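Local coordinates for protein peroxisomal catalase A (PDB 1A4E) that probably breaks down the hydrogen peroxide made by peroxisomal oxidases into water and oxygen, working as a heme-containing homotetramer, at residues Gly61-Phe66 with Arg87-Thr92; Trp126-Thr131 with Val215-Lys220; Thr221-Lys226 with Tyr257-Val262; Ser278-Thr283 with Ala328-Val333. All coordinates share one frame; numbering follows the deposited sequence.

Contact 1 of 4, residues Gly61-Phe66 with Arg87-Thr92; sequences GAFGYF and RTKCLT
Arg87 lays its guanidinium flat on the ring of Tyr65, the two planes only 9° apart and Arg87 CZ 3.9 Å from the ring centroid, a cation-pi stack at one end of an antiparallel strand pair. With CG between its own backbone N and carbonyl carbon (chi1 61°), the Tyr65 ring turns a face to Arg87, whose chain is extended from CG to NE and passes over it, CD making a CH-pi contact on the way. Arg87 NE also forms a salt bridge with Glu67, which probably helps hold the guanidinium plane.

Further along, toward the other end, Leu91 CD1 sits over a face of the Phe63 ring, 3.9 Å from the centroid, while Lys89 CE reaches Phe63 CD1 at 3.8 Å. Phe63, Tyr65, Lys89 and Leu91 share one side of the sheet. On the other side lie Ala62, Phe66, Thr88, Cys90 and Thr92, and there Cys90 SG rests 3.6 Å from Tyr65 N, beside the side-chain-less Gly64.

Three hydrogen-bonded pairs, Ala62 with Thr92, Gly64 with Cys90 and Phe66 with Thr88, tie the backbones with two bonds each. Strands 294-303 and 112-119 flank the pair in the curled sheet of the catalase barrel. The two rings thus differ in chemistry: Phe63 is met by aliphatic carbon alone from Leu91 and Lys89 side chains, whereas Tyr65, at the exposed Arg87 end, carries a charged group over its face.

Contact 2 of 4, residues Trp126-Thr131 with Val215-Lys220; sequences WVYNNT and VQVHIK. With HEM (protoporphyrin IX containing Fe), chain I; AZI (azide ion), chain H.
On the distal side of the catalase heme pocket, strand 122-129 turns alternate residues to the heme and to the interior of the barrel, where Trp126 and Tyr128 meet Val217 and Ile219. Tyr128 OH comes within 3.3 Å of Val217 CB, crossing that side chain at about a right angle, and Ile219 CD1 touches Tyr128 CD2 at 3.7 Å. Ile219 reaches this far because its chain is extended at chi2 (-175°), carrying CD1 out to serve both aromatics: the same methyl is 4.0 Å from Trp126 CE3. Val217 CG1 approaches a face of the indole, 4.1 Å from Trp126 CZ3. Within the first strand the Tyr128 hydroxyl also lies over the Trp126 indole, toward its rim, and the two rings and two aliphatic chains pack together in a largely apolar layer behind the heme-facing residues.

Of those, Asn129, an active-site residue, points its ND2 at the azide; the hydrogen bond to AZI N3 is weak at 3.4 Å though nearly straight (170°). Azide N1 is one axial ligand of the heme iron, 2.1 Å away, with Tyr341 the axial residue of the protein, and His56 also hydrogen-bonds the azide. Val127, the centre of an inverse gamma turn, sets CG1 against pyrrole D, 3.6 Å from HEM C2D.

The two strands are not paired: their axes cross at -70° with a closest approach of 9.4 Å, and side chains alone bridge them. Trp126 meets Phe117 edge-to-face and touches Val262 of strand 259-267, while Trp205 of strand 203-206 borders both Trp126 and Val217.

Contact 3 of 4, residues Thr221-Lys226 with Tyr257-Val262; sequences TDQGIK and YPSWTV
Asp222 and Gln223 carry this contact, both hydrogen-bonding to Ser259 where strand 259-267 begins. The carboxylate of Asp222 accepts from two hydroxyls: OD1 takes Thr261 OG1 at 2.7 Å through its syn lone pair, and OD2 takes Ser259 OG at 2.8 Å on the anti side. Lys298 adds a salt bridge to OD2, probably steadying the negative charge.

The amide of Gln223 works as a two-way partner for the backbone of Ser259. Its chain bends about the CB-CG bond (chi2 67°), bringing OE1 to Ser259 N at 2.9 Å, almost straight, while NE2 donates to Ser259 O at 3.1 Å. Asp222 N hydrogen-bonds the same carbonyl from the opposite face.

Within the loop, Thr221 OG1 accepts from Gln223 N, an ST turn. The carbonyl of Arg193 receives both Thr221 OG1 and Gln223 NE2, and that of Met195 receives the indole NE1 of Trp260.

The nonpolar part is small: Thr221 CA lies 3.4 Å from Trp260 CD1, the two residues forming a non-hydrogen-bonded antiparallel pair.

Here strand 212-221 leaves its neighbour 259-267 and turns toward helix 230-239, with strand 294-303 on the other side of 259-267.

Contact 4 of 4, residues Ser278-Thr283 with Ala328-Val333; sequences SVFDLT and ASADPV. With HEM (protoporphyrin IX containing Fe), chain I.
Asp331 OD1 is held by several groups at once: water 2 donates to it at 2.9 Å, and the backbone N atoms of Val333 and Leu334 reach it in weak bonds. This is the N-cap of helix 332-348, the heme-bearing helix of the catalase fold that also carries the iron ligand Tyr341. CG of Asp331 lies opposite its own backbone N (chi1 175°), which places OD1 within reach of Val333 N. OD2 has its own partners, His201 and water 1.

The same water 2 ties the cap to the facing loop, donating to Phe280 O at 2.9 Å and accepting from Leu282 N. Water 1 links Asp331 OD2 to Val279 O. No direct hydrogen bond joins the two segments, so these waters carry the polar connection.

Phe280 turns one ring face to Ala330, whose CB sits over the centre, 4.1 Å from the centroid; Ser329 OG, hydrogen-bonded to the carbonyl of Thr202, lies at the ring edge. His28 of the second subunit packs on both Phe280 and Ala330.

Nearer the heme, Leu282 and Val333 cross at about a right angle, with Leu282 CD1 3.6 Å from Val333 CG1, and that CG1 methyl touches HEM CAB at 3.5 Å.

In the fold
Contacts 1, 2 and 3 all reach the curled antiparallel sheet of the catalase barrel, and along the chain the four contacts close one after another. Contacts 2 and 3 include the neighbouring strands 212-221 and 259-267, their centres about 13 Å apart, and touch directly, Ile219 packing on Trp260 and Trp126 on Val262. Contact 1, about 14 Å from contact 3 between centres, meets it where Phe66 packs on Val262. Contact 4 stands apart from contacts 1 and 3, about 27 Å from each between centres, at the start of helix 332-348. It shares the heme with contact 2, so the cofactor is bordered by both a barrel strand and the helix carrying its axial tyrosine.

Contact 1 of 4, residues Gly61-Phe66 with Arg87-Thr92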
# COMPACT_ATOMS: atom_id res chain seq x y z
N GLY B 61 20.62 12.72 10.00
CA GLY B 61 20.05 14.05 9.91
C GLY B 61 20.14 14.84 11.20
O GLY B 61 20.46 14.30 12.26
N ALA B 62 19.82 16.13 11.11
CA ALA B 62 19.84 17.05 12.23
C ALA B 62 19.10 18.32 11.87
O ALA B 62 18.95 18.64 10.69
CB ALA B 62 21.26 17.44 12.61
N PHE B 63 18.58 19.01 12.88
CA PHE B 63 17.90 20.29 12.73
C PHE B 63 18.87 21.42 13.03
O PHE B 63 19.88 21.23 13.71
CB PHE B 63 16.71 20.42 13.70
CG PHE B 63 15.60 19.43 13.43
CD1 PHE B 63 14.61 19.72 12.48
CD2 PHE B 63 15.55 18.22 14.15
CE1 PHE B 63 13.58 18.80 12.24
CE2 PHE B 63 14.52 17.31 13.90
CZ PHE B 63 13.54 17.60 12.95
N GLY B 64 18.55 22.61 12.52
CA GLY B 64 19.34 23.80 12.74
C GLY B 64 18.65 25.01 12.17
O GLY B 64 17.43 25.11 12.20
N TYR B 65 19.44 25.96 11.65
CA TYR B 65 18.88 27.15 11.04
C TYR B 65 19.80 27.72 9.97
O TYR B 65 21.00 27.44 9.92
CB TYR B 65 18.63 28.25 12.09
CG TYR B 65 19.86 28.74 12.85
CD1 TYR B 65 20.27 28.10 14.02
CD2 TYR B 65 20.60 29.83 12.35
CE1 TYR B 65 21.41 28.54 14.70
CE2 TYR B 65 21.74 30.27 13.02
CZ TYR B 65 22.13 29.62 14.19
OH TYR B 65 23.26 30.06 14.85
N PHE B 66 19.19 28.51 9.09
CA PHE B 66 19.88 29.29 8.10
C PHE B 66 19.77 30.73 8.59
O PHE B 66 18.71 31.16 9.03
CB PHE B 66 19.20 29.17 6.73
CG PHE B 66 19.77 30.12 5.68
CD1 PHE B 66 20.96 29.83 5.02
CD2 PHE B 66 19.09 31.32 5.39
CE1 PHE B 66 21.48 30.72 4.07
CE2 PHE B 66 19.62 32.20 4.45
CZ PHE B 66 20.81 31.91 3.79
N ARG B 87 16.58 34.45 10.53
CA ARG B 87 16.75 33.01 10.65
C ARG B 87 15.52 32.25 10.19
O ARG B 87 14.38 32.67 10.36
CB ARG B 87 17.04 32.62 12.07
CG ARG B 87 18.39 33.12 12.54
CD ARG B 87 18.60 32.67 13.96
NE ARG B 87 19.89 33.14 14.42
CZ ARG B 87 20.52 32.58 15.45
NH1 ARG B 87 19.99 31.56 16.13
NH2 ARG B 87 21.72 33.04 15.79
N THR B 88 15.80 31.11 9.57
CA THR B 88 14.78 30.21 9.06
C THR B 88 15.18 28.84 9.56
O THR B 88 16.32 28.42 9.35
CB THR B 88 14.76 30.25 7.53
OG1 THR B 88 14.31 31.56 7.21
CG2 THR B 88 13.87 29.20 6.89
N LYS B 89 14.28 28.12 10.24
CA LYS B 89 14.60 26.80 10.74
C LYS B 89 14.76 25.82 9.58
O LYS B 89 14.14 25.96 8.52
CB LYS B 89 13.48 26.34 11.68
CG LYS B 89 13.79 25.01 12.35
CD LYS B 89 12.61 24.45 13.13
CE LYS B 89 12.85 22.98 13.40
NZ LYS B 89 11.76 22.40 14.16
N CYS B 90 15.67 24.85 9.74
CA CYS B 90 15.87 23.86 8.71
C CYS B 90 16.14 22.46 9.24
O CYS B 90 16.38 22.26 10.43
CB CYS B 90 17.03 24.31 7.82
SG CYS B 90 18.67 24.23 8.58
N LEU B 91 16.05 21.48 8.35
CA LEU B 91 16.36 20.09 8.63
C LEU B 91 17.27 19.60 7.52
O LEU B 91 16.96 19.76 6.35
CB LEU B 91 15.09 19.22 8.66
CG LEU B 91 15.23 17.68 8.55
CD1 LEU B 91 15.91 17.08 9.77
CD2 LEU B 91 13.85 17.09 8.39
N THR B 92 18.40 18.97 7.85
CA THR B 92 19.31 18.46 6.85
C THR B 92 19.41 16.95 6.97
O THR B 92 19.50 16.44 8.09
CB THR B 92 20.71 19.10 7.03
OG1 THR B 92 20.57 20.50 6.82
CG2 THR B 92 21.74 18.55 6.06

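Contact 2 of 4, residues Trp126-Thr131 with Val215-Lys220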
# COMPACT_ATOMS: atom_id res chain seq x y z
N TRP B 126 16.60 22.29 -0.76
CA TRP B 126 17.83 22.34 -1.52
C TRP B 126 18.41 20.92 -1.45
O TRP B 126 19.13 20.52 -0.53
CB TRP B 126 18.81 23.37 -0.91
CG TRP B 126 18.57 24.84 -1.27
CD1 TRP B 126 17.54 25.26 -2.07
CD2 TRP B 126 19.34 25.89 -0.82
NE1 TRP B 126 17.63 26.57 -2.12
CE2 TRP B 126 18.68 26.99 -1.40
CE3 TRP B 126 20.47 26.08 -0.02
CZ2 TRP B 126 19.14 28.29 -1.18
CZ3 TRP B 126 20.92 27.38 0.19
CH2 TRP B 126 20.27 28.48 -0.37
N VAL B 127 18.00 20.14 -2.45
CA VAL B 127 18.38 18.74 -2.55
C VAL B 127 19.66 18.69 -3.39
O VAL B 127 19.67 18.54 -4.61
CB VAL B 127 17.22 17.95 -3.22
CG1 VAL B 127 17.48 16.47 -3.07
CG2 VAL B 127 15.88 18.25 -2.55
N TYR B 128 20.77 18.83 -2.66
CA TYR B 128 22.11 18.93 -3.22
C TYR B 128 22.98 17.72 -2.95
O TYR B 128 22.69 16.95 -2.05
CB TYR B 128 22.83 20.11 -2.64
CG TYR B 128 22.25 21.49 -2.89
CD1 TYR B 128 21.12 21.70 -3.70
CD2 TYR B 128 22.90 22.57 -2.31
CE1 TYR B 128 20.66 22.99 -3.94
CE2 TYR B 128 22.44 23.87 -2.54
CZ TYR B 128 21.33 24.06 -3.35
OH TYR B 128 20.89 25.34 -3.59
N ASN B 129 24.07 17.55 -3.70
CA ASN B 129 25.08 16.54 -3.40
C ASN B 129 26.37 17.22 -2.96
O ASN B 129 26.47 18.45 -3.01
CB ASN B 129 25.37 15.65 -4.60
CG ASN B 129 24.42 14.47 -4.70
OD1 ASN B 129 23.90 14.00 -3.70
ND2 ASN B 129 24.14 13.97 -5.90
N ASN B 130 27.36 16.44 -2.51
CA ASN B 130 28.62 17.03 -2.07
C ASN B 130 29.66 17.16 -3.19
O ASN B 130 30.86 17.26 -2.96
CB ASN B 130 29.16 16.20 -0.92
CG ASN B 130 29.83 14.91 -1.32
OD1 ASN B 130 30.69 14.43 -0.58
ND2 ASN B 130 29.48 14.31 -2.45
N THR B 131 29.16 17.12 -4.43
CA THR B 131 29.98 17.26 -5.62
C THR B 131 29.40 18.35 -6.51
O THR B 131 28.18 18.52 -6.53
CB THR B 131 30.05 15.87 -6.31
OG1 THR B 131 30.71 16.11 -7.54
CG2 THR B 131 28.71 15.19 -6.52
N VAL B 215 21.86 30.82 -11.42
CA VAL B 215 22.54 30.73 -10.13
C VAL B 215 23.07 29.33 -9.87
O VAL B 215 22.44 28.34 -10.24
CB VAL B 215 21.54 31.15 -9.00
CG1 VAL B 215 22.18 31.00 -7.63
CG2 VAL B 215 21.16 32.62 -9.14
N GLN B 216 24.26 29.21 -9.27
CA GLN B 216 24.75 27.93 -8.77
C GLN B 216 25.13 28.16 -7.31
O GLN B 216 25.73 29.18 -6.97
CB GLN B 216 25.96 27.44 -9.55
CG GLN B 216 25.44 26.94 -10.88
CD GLN B 216 26.21 25.80 -11.51
OE1 GLN B 216 27.18 25.28 -10.98
NE2 GLN B 216 25.75 25.36 -12.67
N VAL B 217 24.72 27.25 -6.43
CA VAL B 217 24.92 27.43 -4.99
C VAL B 217 26.03 26.54 -4.44
O VAL B 217 26.19 25.38 -4.80
CB VAL B 217 23.57 27.16 -4.27
CG1 VAL B 217 23.66 27.58 -2.82
CG2 VAL B 217 22.44 27.97 -4.91
N HIS B 218 26.83 27.14 -3.55
CA HIS B 218 27.96 26.49 -2.91
C HIS B 218 27.78 26.59 -1.40
O HIS B 218 27.61 27.67 -0.86
CB HIS B 218 29.29 27.17 -3.29
CG HIS B 218 29.65 27.06 -4.76
ND1 HIS B 218 30.58 26.29 -5.30
CD2 HIS B 218 29.03 27.75 -5.77
CE1 HIS B 218 30.55 26.48 -6.60
NE2 HIS B 218 29.61 27.36 -6.86
N ILE B 219 27.78 25.45 -0.71
CA ILE B 219 27.63 25.41 0.73
C ILE B 219 28.97 24.88 1.24
O ILE B 219 29.24 23.68 1.25
CB ILE B 219 26.42 24.49 1.09
CG1 ILE B 219 25.14 24.98 0.43
CG2 ILE B 219 26.22 24.51 2.60
CD1 ILE B 219 23.86 24.21 0.82
N LYS B 220 29.83 25.81 1.65
CA LYS B 220 31.19 25.50 2.06
C LYS B 220 31.37 25.23 3.54
O LYS B 220 31.00 26.05 4.37
CB LYS B 220 32.10 26.66 1.66
CG LYS B 220 32.10 27.06 0.20
CD LYS B 220 32.65 25.95 -0.66
CE LYS B 220 33.46 26.51 -1.81
NZ LYS B 220 34.56 27.33 -1.33
CHA HEM I . 17.26 11.18 -3.59
CHB HEM I . 15.73 10.81 -8.12
CHC HEM I . 19.58 13.24 -9.60
CHD HEM I . 20.49 14.46 -5.03
C1A HEM I . 16.60 10.73 -4.72
C2A HEM I . 15.35 9.99 -4.68
C3A HEM I . 14.87 9.97 -5.95
C4A HEM I . 15.85 10.64 -6.76
CMA HEM I . 13.54 9.41 -6.43
CAA HEM I . 14.67 9.44 -3.44
CBA HEM I . 13.54 10.37 -3.05
CGA HEM I . 12.75 9.94 -1.83
O1A HEM I . 12.31 8.79 -1.74
O2A HEM I . 12.55 10.78 -0.97
C1B HEM I . 16.64 11.46 -8.92
C2B HEM I . 16.55 11.52 -10.36
C3B HEM I . 17.71 12.12 -10.81
C4B HEM I . 18.46 12.44 -9.60
CMB HEM I . 15.37 10.96 -11.15
CAB HEM I . 18.15 12.39 -12.11
CBB HEM I . 17.37 12.34 -13.35
C1C HEM I . 20.16 13.81 -8.48
C2C HEM I . 21.13 14.88 -8.53
C3C HEM I . 21.34 15.28 -7.25
C4C HEM I . 20.50 14.44 -6.42
CMC HEM I . 21.72 15.45 -9.82
CAC HEM I . 22.14 16.32 -6.80
CBC HEM I . 21.96 17.70 -7.20
C1D HEM I . 19.70 13.65 -4.23
C2D HEM I . 19.71 13.66 -2.79
C3D HEM I . 18.82 12.72 -2.40
C4D HEM I . 18.26 12.14 -3.59
CMD HEM I . 20.53 14.57 -1.89
CAD HEM I . 18.52 12.31 -0.97
CBD HEM I . 17.41 13.09 -0.31
CGD HEM I . 17.24 12.64 1.13
O1D HEM I . 18.18 12.77 1.91
O2D HEM I . 16.18 12.15 1.49
NA HEM I . 16.88 11.15 -6.00
NB HEM I . 17.80 12.05 -8.46
NC HEM I . 19.74 13.58 -7.18
ND HEM I . 18.79 12.72 -4.72
FE HEM I . 18.33 12.34 -6.59
N1 AZI H . 19.58 10.66 -6.67
N2 AZI H . 20.95 10.93 -6.54
N3 AZI H . 22.31 11.20 -6.40

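Contact 3 of 4, residues Thr221-Lys226 with Tyr257-Val262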
# COMPACT_ATOMS: atom_id res chain seq x y z
N THR B 221 31.96 24.09 3.91
CA THR B 221 32.17 23.78 5.31
C THR B 221 33.16 24.68 6.04
O THR B 221 34.28 24.92 5.61
CB THR B 221 32.60 22.29 5.43
OG1 THR B 221 32.89 22.11 6.81
CG2 THR B 221 33.80 21.90 4.59
N ASP B 222 32.69 25.20 7.18
CA ASP B 222 33.53 26.02 8.03
C ASP B 222 34.49 25.19 8.86
O ASP B 222 35.40 25.73 9.48
CB ASP B 222 32.67 26.87 8.96
CG ASP B 222 31.72 27.82 8.25
OD1 ASP B 222 31.92 28.15 7.08
OD2 ASP B 222 30.75 28.22 8.88
N GLN B 223 34.30 23.86 8.88
CA GLN B 223 35.19 22.95 9.57
C GLN B 223 36.36 22.55 8.68
O GLN B 223 37.36 22.04 9.16
CB GLN B 223 34.44 21.68 9.98
CG GLN B 223 33.37 21.84 11.06
CD GLN B 223 32.15 22.65 10.64
OE1 GLN B 223 31.85 23.70 11.20
NE2 GLN B 223 31.43 22.19 9.62
N GLY B 224 36.26 22.79 7.37
CA GLY B 224 37.31 22.45 6.43
C GLY B 224 37.14 21.05 5.85
O GLY B 224 36.58 20.17 6.50
N ILE B 225 37.63 20.87 4.62
CA ILE B 225 37.61 19.58 3.96
C ILE B 225 38.62 18.65 4.62
O ILE B 225 39.80 18.96 4.80
CB ILE B 225 37.93 19.76 2.45
CG1 ILE B 225 36.80 20.52 1.77
CG2 ILE B 225 38.13 18.40 1.78
CD1 ILE B 225 35.45 19.78 1.73
N LYS B 226 38.11 17.48 5.00
CA LYS B 226 38.91 16.45 5.63
C LYS B 226 38.38 15.15 5.06
O LYS B 226 37.17 14.93 4.98
CB LYS B 226 38.74 16.52 7.14
CG LYS B 226 39.70 15.62 7.90
CD LYS B 226 39.31 15.59 9.37
CE LYS B 226 39.76 14.26 9.98
NZ LYS B 226 39.00 13.96 11.19
N TYR B 257 28.78 22.52 17.26
CA TYR B 257 27.85 22.62 16.15
C TYR B 257 28.53 22.87 14.81
O TYR B 257 29.32 23.80 14.69
CB TYR B 257 26.87 23.75 16.42
CG TYR B 257 26.13 23.61 17.74
CD1 TYR B 257 25.71 22.36 18.19
CD2 TYR B 257 25.89 24.76 18.50
CE1 TYR B 257 25.03 22.25 19.41
CE2 TYR B 257 25.22 24.65 19.71
CZ TYR B 257 24.79 23.40 20.15
OH TYR B 257 24.11 23.29 21.35
N PRO B 258 28.27 22.06 13.77
CA PRO B 258 28.85 22.26 12.45
C PRO B 258 28.18 23.39 11.68
O PRO B 258 26.96 23.55 11.73
CB PRO B 258 28.71 20.92 11.79
CG PRO B 258 27.44 20.36 12.38
CD PRO B 258 27.59 20.77 13.84
N SER B 259 28.97 24.22 11.01
CA SER B 259 28.39 25.26 10.19
C SER B 259 29.01 25.28 8.80
O SER B 259 30.09 24.75 8.54
CB SER B 259 28.55 26.62 10.87
OG SER B 259 29.91 26.89 11.19
N TRP B 260 28.24 25.86 7.89
CA TRP B 260 28.62 25.98 6.50
C TRP B 260 28.31 27.40 6.07
O TRP B 260 27.36 28.01 6.58
CB TRP B 260 27.80 25.01 5.63
CG TRP B 260 28.12 23.52 5.77
CD1 TRP B 260 28.92 22.90 4.85
CD2 TRP B 260 27.71 22.67 6.77
NE1 TRP B 260 29.03 21.66 5.25
CE2 TRP B 260 28.33 21.47 6.38
CE3 TRP B 260 26.92 22.70 7.93
CZ2 TRP B 260 28.19 20.30 7.12
CZ3 TRP B 260 26.78 21.53 8.67
CH2 TRP B 260 27.41 20.34 8.27
N THR B 261 29.12 27.99 5.19
CA THR B 261 28.83 29.31 4.65
C THR B 261 28.27 29.08 3.25
O THR B 261 28.81 28.32 2.46
CB THR B 261 30.12 30.14 4.58
OG1 THR B 261 30.63 30.22 5.90
CG2 THR B 261 29.88 31.55 4.09
N VAL B 262 27.14 29.73 2.95
CA VAL B 262 26.47 29.62 1.67
C VAL B 262 26.88 30.76 0.74
O VAL B 262 26.85 31.93 1.11
CB VAL B 262 24.94 29.64 1.92
CG1 VAL B 262 24.19 29.45 0.61
CG2 VAL B 262 24.55 28.52 2.87

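Contact 4 of 4, residues Ser278-Thr283 with Ala328-Val333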
# COMPACT_ATOMS: atom_id res chain seq x y z
N SER B 278 27.12 24.60 -22.04
CA SER B 278 25.76 24.94 -21.66
C SER B 278 25.57 25.13 -20.15
O SER B 278 26.17 24.43 -19.34
CB SER B 278 24.84 23.83 -22.19
OG SER B 278 23.45 24.16 -22.11
N VAL B 279 24.76 26.13 -19.78
CA VAL B 279 24.37 26.32 -18.38
C VAL B 279 23.42 25.22 -17.92
O VAL B 279 23.22 25.03 -16.73
CB VAL B 279 23.66 27.68 -18.09
CG1 VAL B 279 24.74 28.75 -18.06
CG2 VAL B 279 22.57 28.00 -19.12
N PHE B 280 22.83 24.50 -18.88
CA PHE B 280 21.92 23.40 -18.62
C PHE B 280 22.63 22.06 -18.52
O PHE B 280 21.98 21.01 -18.44
CB PHE B 280 20.88 23.35 -19.75
CG PHE B 280 20.18 24.67 -19.98
CD1 PHE B 280 19.71 25.42 -18.89
CD2 PHE B 280 20.01 25.14 -21.28
CE1 PHE B 280 19.08 26.65 -19.11
CE2 PHE B 280 19.38 26.37 -21.49
CZ PHE B 280 18.91 27.12 -20.42
N ASP B 281 23.97 22.05 -18.54
CA ASP B 281 24.72 20.82 -18.44
C ASP B 281 25.27 20.64 -17.04
O ASP B 281 26.13 21.39 -16.56
CB ASP B 281 25.87 20.84 -19.44
CG ASP B 281 26.66 19.54 -19.59
OD1 ASP B 281 26.42 18.56 -18.88
OD2 ASP B 281 27.54 19.49 -20.44
N LEU B 282 24.79 19.55 -16.44
CA LEU B 282 25.12 19.16 -15.07
C LEU B 282 26.58 18.75 -14.90
O LEU B 282 27.12 18.87 -13.80
CB LEU B 282 24.27 17.98 -14.65
CG LEU B 282 23.60 17.88 -13.29
CD1 LEU B 282 23.16 16.43 -13.19
CD2 LEU B 282 24.49 18.23 -12.12
N THR B 283 27.23 18.27 -15.97
CA THR B 283 28.62 17.83 -15.87
C THR B 283 29.64 18.97 -15.97
O THR B 283 30.84 18.73 -15.92
CB THR B 283 28.86 16.77 -16.95
OG1 THR B 283 28.76 17.43 -18.20
CG2 THR B 283 27.85 15.63 -16.89
N ALA B 328 13.49 26.31 -11.25
CA ALA B 328 14.44 25.42 -11.89
C ALA B 328 14.77 25.87 -13.31
O ALA B 328 13.97 26.56 -13.94
CB ALA B 328 13.86 24.02 -11.96
N SER B 329 15.95 25.51 -13.80
CA SER B 329 16.31 25.82 -15.18
C SER B 329 15.94 24.66 -16.10
O SER B 329 15.48 23.62 -15.63
CB SER B 329 17.81 26.09 -15.31
OG SER B 329 18.58 24.90 -15.16
N ALA B 330 16.19 24.81 -17.41
CA ALA B 330 15.89 23.80 -18.40
C ALA B 330 16.93 22.69 -18.46
O ALA B 330 17.03 21.98 -19.46
CB ALA B 330 15.76 24.43 -19.78
N ASP B 331 17.74 22.54 -17.40
CA ASP B 331 18.66 21.42 -17.26
C ASP B 331 17.78 20.16 -17.25
O ASP B 331 16.94 20.03 -16.36
CB ASP B 331 19.43 21.58 -15.94
CG ASP B 331 20.38 20.46 -15.51
OD1 ASP B 331 20.11 19.27 -15.67
OD2 ASP B 331 21.43 20.78 -14.95
N PRO B 332 17.95 19.22 -18.18
CA PRO B 332 17.07 18.06 -18.39
C PRO B 332 16.99 17.12 -17.19
O PRO B 332 15.96 16.49 -16.98
CB PRO B 332 17.61 17.36 -19.60
CG PRO B 332 18.50 18.38 -20.24
CD PRO B 332 19.10 19.11 -19.07
N VAL B 333 18.08 17.04 -16.42
CA VAL B 333 18.14 16.21 -15.22
C VAL B 333 17.31 16.86 -14.12
O VAL B 333 16.50 16.17 -13.51
CB VAL B 333 19.61 16.03 -14.81
CG1 VAL B 333 19.77 15.18 -13.57
CG2 VAL B 333 20.32 15.30 -15.94
CHA HEM I . 17.26 11.18 -3.59
CHB HEM I . 15.73 10.81 -8.12
CHC HEM I . 19.58 13.24 -9.60
CHD HEM I . 20.49 14.46 -5.03
C1A HEM I . 16.60 10.73 -4.72
C2A HEM I . 15.35 9.99 -4.68
C3A HEM I . 14.87 9.97 -5.95
C4A HEM I . 15.85 10.64 -6.76
CMA HEM I . 13.54 9.41 -6.43
CAA HEM I . 14.67 9.44 -3.44
CBA HEM I . 13.54 10.37 -3.05
CGA HEM I . 12.75 9.94 -1.83
O1A HEM I . 12.31 8.79 -1.74
O2A HEM I . 12.55 10.78 -0.97
C1B HEM I . 16.64 11.46 -8.92
C2B HEM I . 16.55 11.52 -10.36
C3B HEM I . 17.71 12.12 -10.81
C4B HEM I . 18.46 12.44 -9.60
CMB HEM I . 15.37 10.96 -11.15
CAB HEM I . 18.15 12.39 -12.11
CBB HEM I . 17.37 12.34 -13.35
C1C HEM I . 20.16 13.81 -8.48
C2C HEM I . 21.13 14.88 -8.53
C3C HEM I . 21.34 15.28 -7.25
C4C HEM I . 20.50 14.44 -6.42
CMC HEM I . 21.72 15.45 -9.82
CAC HEM I . 22.14 16.32 -6.80
CBC HEM I . 21.96 17.70 -7.20
C1D HEM I . 19.70 13.65 -4.23
C2D HEM I . 19.71 13.66 -2.79
C3D HEM I . 18.82 12.72 -2.40
C4D HEM I . 18.26 12.14 -3.59
CMD HEM I . 20.53 14.57 -1.89
CAD HEM I . 18.52 12.31 -0.97
CBD HEM I . 17.41 13.09 -0.31
CGD HEM I . 17.24 12.64 1.13
O1D HEM I . 18.18 12.77 1.91
O2D HEM I . 16.18 12.15 1.49
NA HEM I . 16.88 11.15 -6.00
NB HEM I . 17.80 12.05 -8.46
NC HEM I . 19.74 13.58 -7.18
ND HEM I . 18.79 12.72 -4.72
FE HEM I . 18.33 12.34 -6.59
O HOH W 1 23.12 23.00 -14.80
O HOH W 2 22.18 18.29 -17.48